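Local coordinates for protein aromatic-L-amino-acid decarboxylase (Catharanthus roseus, PDB 6EEW) that catalyses the pyridoxal-phosphate-dependent decarboxylation of L-tryptophan to tryptamine and of 5-hydroxy-L-tryptophan to serotonin, working as a homodimer, at residues 230-243 with 266-280. Sequence-based numbering, arbitrary orientation.
Sequences DFGISPQVLRKMVE and ATDPVDSLSEIANEF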
# COMPACT_ATOMS: atom_id res chain seq x y z
N ASP A 230 30.98 12.00 -9.09
CA ASP A 230 30.16 12.20 -7.90
C ASP A 230 29.22 11.02 -7.67
O ASP A 230 28.09 11.20 -7.20
CB ASP A 230 29.38 13.51 -7.97
CG ASP A 230 30.29 14.73 -8.04
OD1 ASP A 230 31.42 14.67 -7.50
OD2 ASP A 230 29.86 15.77 -8.61
N PHE A 231 29.69 9.82 -8.01
CA PHE A 231 28.95 8.57 -7.80
C PHE A 231 27.62 8.57 -8.55
O PHE A 231 26.63 7.99 -8.09
CB PHE A 231 28.73 8.29 -6.31
CG PHE A 231 30.01 8.23 -5.52
CD1 PHE A 231 30.87 7.14 -5.64
CD2 PHE A 231 30.37 9.27 -4.68
CE1 PHE A 231 32.06 7.09 -4.92
CE2 PHE A 231 31.55 9.22 -3.95
CZ PHE A 231 32.40 8.13 -4.08
N GLY A 232 27.59 9.29 -9.66
CA GLY A 232 26.53 9.14 -10.63
C GLY A 232 26.97 8.18 -11.71
O GLY A 232 28.16 7.93 -11.89
N ILE A 233 26.00 7.59 -12.42
CA ILE A 233 26.33 6.62 -13.45
C ILE A 233 27.08 7.28 -14.60
O ILE A 233 26.65 8.32 -15.14
CB ILE A 233 25.07 5.90 -13.95
CG1 ILE A 233 24.46 5.06 -12.83
CG2 ILE A 233 25.40 5.02 -15.16
CD1 ILE A 233 23.30 4.19 -13.27
N SER A 234 28.19 6.69 -15.00
CA SER A 234 28.87 7.15 -16.20
C SER A 234 28.25 6.48 -17.42
O SER A 234 28.25 5.24 -17.50
CB SER A 234 30.35 6.84 -16.14
OG SER A 234 30.89 6.89 -17.44
N PRO A 235 27.72 7.24 -18.38
CA PRO A 235 27.11 6.60 -19.56
C PRO A 235 28.07 5.64 -20.25
O PRO A 235 27.65 4.55 -20.65
CB PRO A 235 26.74 7.79 -20.45
CG PRO A 235 26.58 8.93 -19.51
CD PRO A 235 27.61 8.71 -18.43
N GLN A 236 29.34 6.02 -20.40
CA GLN A 236 30.32 5.14 -21.03
C GLN A 236 30.36 3.78 -20.33
O GLN A 236 30.38 2.73 -20.99
CB GLN A 236 31.70 5.81 -21.01
CG GLN A 236 31.77 7.13 -21.78
CD GLN A 236 31.72 8.37 -20.89
OE1 GLN A 236 30.82 8.53 -20.05
NE2 GLN A 236 32.70 9.26 -21.07
N VAL A 237 30.39 3.79 -19.00
CA VAL A 237 30.40 2.55 -18.23
C VAL A 237 29.21 1.67 -18.59
O VAL A 237 29.34 0.47 -18.90
CB VAL A 237 30.43 2.86 -16.72
CG1 VAL A 237 30.24 1.59 -15.89
CG2 VAL A 237 31.74 3.54 -16.34
N LEU A 238 28.02 2.26 -18.57
CA LEU A 238 26.81 1.51 -18.87
C LEU A 238 26.82 0.98 -20.30
O LEU A 238 26.39 -0.14 -20.55
CB LEU A 238 25.59 2.39 -18.64
CG LEU A 238 24.21 1.87 -19.05
CD1 LEU A 238 23.85 0.60 -18.30
CD2 LEU A 238 23.15 2.96 -18.83
N ARG A 239 27.29 1.79 -21.26
CA ARG A 239 27.32 1.34 -22.64
C ARG A 239 28.23 0.14 -22.78
O ARG A 239 27.90 -0.83 -23.46
CB ARG A 239 27.78 2.44 -23.57
CG ARG A 239 28.13 1.88 -24.94
CD ARG A 239 28.57 2.97 -25.88
NE ARG A 239 27.49 3.91 -26.12
CZ ARG A 239 26.52 3.72 -27.01
NH1 ARG A 239 26.51 2.61 -27.75
NH2 ARG A 239 25.58 4.64 -27.16
N LYS A 240 29.40 0.21 -22.14
CA LYS A 240 30.33 -0.91 -22.20
C LYS A 240 29.67 -2.17 -21.64
O LYS A 240 29.73 -3.25 -22.25
CB LYS A 240 31.61 -0.56 -21.44
CG LYS A 240 32.64 -1.66 -21.45
CD LYS A 240 32.98 -2.00 -22.90
CE LYS A 240 33.99 -3.12 -23.01
NZ LYS A 240 34.20 -3.50 -24.43
N MET A 241 29.00 -2.04 -20.49
CA MET A 241 28.33 -3.19 -19.88
C MET A 241 27.25 -3.75 -20.80
O MET A 241 27.15 -4.96 -21.00
CB MET A 241 27.74 -2.80 -18.52
CG MET A 241 28.78 -2.41 -17.47
SD MET A 241 28.05 -1.73 -15.96
CE MET A 241 27.09 -3.13 -15.38
N VAL A 242 26.41 -2.87 -21.35
CA VAL A 242 25.31 -3.32 -22.20
C VAL A 242 25.85 -4.05 -23.43
O VAL A 242 25.33 -5.10 -23.83
CB VAL A 242 24.42 -2.14 -22.60
CG1 VAL A 242 23.39 -2.57 -23.65
CG2 VAL A 242 23.71 -1.55 -21.37
N GLU A 243 26.91 -3.52 -24.04
CA GLU A 243 27.41 -4.13 -25.26
C GLU A 243 28.09 -5.47 -24.97
O GLU A 243 28.01 -6.39 -25.79
CB GLU A 243 28.33 -3.16 -25.99
CG GLU A 243 27.53 -1.98 -26.57
CD GLU A 243 28.40 -0.93 -27.25
OE1 GLU A 243 29.59 -0.79 -26.88
OE2 GLU A 243 27.87 -0.21 -28.14
N ALA A 266 23.25 11.46 -5.16
CA ALA A 266 23.84 11.43 -6.49
C ALA A 266 22.75 11.53 -7.55
O ALA A 266 21.57 11.33 -7.28
CB ALA A 266 24.64 10.14 -6.68
N THR A 267 23.15 11.90 -8.76
CA THR A 267 22.20 12.12 -9.85
C THR A 267 22.69 11.39 -11.09
O THR A 267 23.77 11.69 -11.61
CB THR A 267 22.03 13.62 -10.16
OG1 THR A 267 23.31 14.21 -10.36
CG2 THR A 267 21.33 14.35 -9.04
N ASP A 268 21.90 10.45 -11.56
CA ASP A 268 22.24 9.81 -12.82
C ASP A 268 21.78 10.69 -13.97
O ASP A 268 20.69 11.27 -13.90
CB ASP A 268 21.60 8.44 -12.93
CG ASP A 268 22.04 7.50 -11.83
OD1 ASP A 268 23.26 7.46 -11.53
OD2 ASP A 268 21.16 6.82 -11.24
N PRO A 269 22.57 10.80 -15.05
CA PRO A 269 22.24 11.75 -16.12
C PRO A 269 21.14 11.19 -17.01
O PRO A 269 21.38 10.28 -17.82
CB PRO A 269 23.58 11.90 -16.87
CG PRO A 269 24.26 10.59 -16.68
CD PRO A 269 23.83 10.08 -15.30
N VAL A 270 19.93 11.72 -16.85
CA VAL A 270 18.79 11.20 -17.60
C VAL A 270 19.01 11.35 -19.10
O VAL A 270 18.70 10.43 -19.88
CB VAL A 270 17.50 11.91 -17.16
CG1 VAL A 270 16.38 11.61 -18.13
CG2 VAL A 270 17.12 11.48 -15.75
N ASP A 271 19.57 12.48 -19.54
CA ASP A 271 19.63 12.79 -20.96
C ASP A 271 20.49 11.79 -21.73
O ASP A 271 20.09 11.32 -22.79
CB ASP A 271 20.13 14.23 -21.18
CG ASP A 271 21.33 14.55 -20.31
OD1 ASP A 271 21.84 13.62 -19.65
OD2 ASP A 271 21.74 15.75 -20.27
N SER A 272 21.69 11.48 -21.23
CA SER A 272 22.56 10.53 -21.93
C SER A 272 22.11 9.08 -21.73
O SER A 272 22.13 8.27 -22.68
CB SER A 272 24.01 10.70 -21.47
OG SER A 272 24.10 10.62 -20.07
N LEU A 273 21.72 8.73 -20.49
CA LEU A 273 21.33 7.35 -20.20
C LEU A 273 20.10 6.95 -20.98
O LEU A 273 20.00 5.81 -21.45
CB LEU A 273 21.10 7.17 -18.70
CG LEU A 273 22.31 7.33 -17.79
CD1 LEU A 273 21.91 7.15 -16.34
CD2 LEU A 273 23.40 6.34 -18.18
N SER A 274 19.13 7.86 -21.12
CA SER A 274 17.92 7.50 -21.85
C SER A 274 18.22 7.29 -23.32
O SER A 274 17.63 6.42 -23.97
CB SER A 274 16.86 8.58 -21.66
OG SER A 274 17.31 9.83 -22.16
N GLU A 275 19.13 8.10 -23.88
CA GLU A 275 19.59 7.86 -25.24
C GLU A 275 20.12 6.45 -25.38
O GLU A 275 19.85 5.76 -26.37
CB GLU A 275 20.67 8.88 -25.61
CG GLU A 275 20.90 9.01 -27.10
CD GLU A 275 19.70 9.56 -27.84
OE1 GLU A 275 19.48 10.79 -27.81
OE2 GLU A 275 18.96 8.75 -28.45
N ILE A 276 20.86 5.98 -24.37
CA ILE A 276 21.36 4.60 -24.42
C ILE A 276 20.20 3.61 -24.30
O ILE A 276 20.13 2.61 -25.03
CB ILE A 276 22.42 4.37 -23.33
CG1 ILE A 276 23.63 5.26 -23.57
CG2 ILE A 276 22.89 2.94 -23.36
CD1 ILE A 276 24.63 5.22 -22.45
N ALA A 277 19.26 3.87 -23.39
CA ALA A 277 18.14 2.95 -23.25
C ALA A 277 17.42 2.80 -24.58
O ALA A 277 17.16 1.68 -25.04
CB ALA A 277 17.19 3.43 -22.16
N ASN A 278 17.12 3.93 -25.23
CA ASN A 278 16.49 3.90 -26.55
C ASN A 278 17.33 3.09 -27.52
O ASN A 278 16.79 2.25 -28.26
CB ASN A 278 16.29 5.31 -27.08
CG ASN A 278 15.18 6.06 -26.37
OD1 ASN A 278 15.35 6.51 -25.24
ND2 ASN A 278 14.05 6.21 -27.04
N GLU A 279 18.64 3.29 -27.53
CA GLU A 279 19.46 2.60 -28.52
C GLU A 279 19.37 1.09 -28.36
O GLU A 279 19.28 0.36 -29.36
CB GLU A 279 20.92 3.04 -28.43
CG GLU A 279 21.85 2.17 -29.28
CD GLU A 279 23.28 2.68 -29.24
OE1 GLU A 279 23.49 3.75 -28.61
OE2 GLU A 279 24.19 2.03 -29.83
N PHE A 280 19.38 0.58 -27.13
CA PHE A 280 19.45 -0.86 -26.96
C PHE A 280 18.11 -1.49 -26.59
O PHE A 280 18.09 -2.67 -26.23
CB PHE A 280 20.50 -1.21 -25.91
CG PHE A 280 21.91 -0.97 -26.36
CD1 PHE A 280 22.54 -1.87 -27.19
CD2 PHE A 280 22.60 0.16 -25.96
CE1 PHE A 280 23.84 -1.66 -27.62
CE2 PHE A 280 23.90 0.39 -26.39
CZ PHE A 280 24.52 -0.53 -27.23
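Two successive β-α-β crossovers (strands 220-223, 251-258 and 283-287) in the large domain of this fold-type I pyridoxal-phosphate enzyme set helices 235-247 and 270-280 side by side, Pro235, Leu238, Arg239 and Val242 packing against Leu273, Ile276, Glu279 and Phe280. The axes of the short segments 235-243 and 270-280 lie 10.0 Å apart at 15°, nearly parallel, and strands 194-199 and 220-223 of the mixed sheet meet Ile233 and Leu238. Before the helices, the backbone N of Ile233 donates to Asp268 OD1 on the anti side of the carboxylate (2.9 Å); OD2 accepts from the Thr258 backbone N, so this buried acid ties the loop of 230-234 to the end of strand 251-258. Further along, Leu273 CD2 sits against Leu238 CD2, a tight 3.5 Å, and also touches Ile233 CG2, while Ile276 CD1 lies 3.9 Å from Pro235 CB. Toward the C-terminal ends of the two segments, a turn about CG-CD of Arg239 (chi3 -63°) brings its guanidinium round to Glu279: NH2 reaches OE1 at 2.7 Å and NH1 reaches OE2 at 3.2 Å, the guanidinium and carboxylate planes 43° apart. NH1 also bonds Glu243 OE2 from its own helix, so one guanidinium bridges two carboxylates that would otherwise probably repel each other. A methionine in place of Arg239 would probably leave Glu279 and Glu243 close together without their shared positive partner. Beside this network the Phe280 ring is sandwiched between CG of the preceding Glu279 on one face and Val242 on the other, where CG1 stands 3.6 Å from the ring centroid in a CH-pi contact.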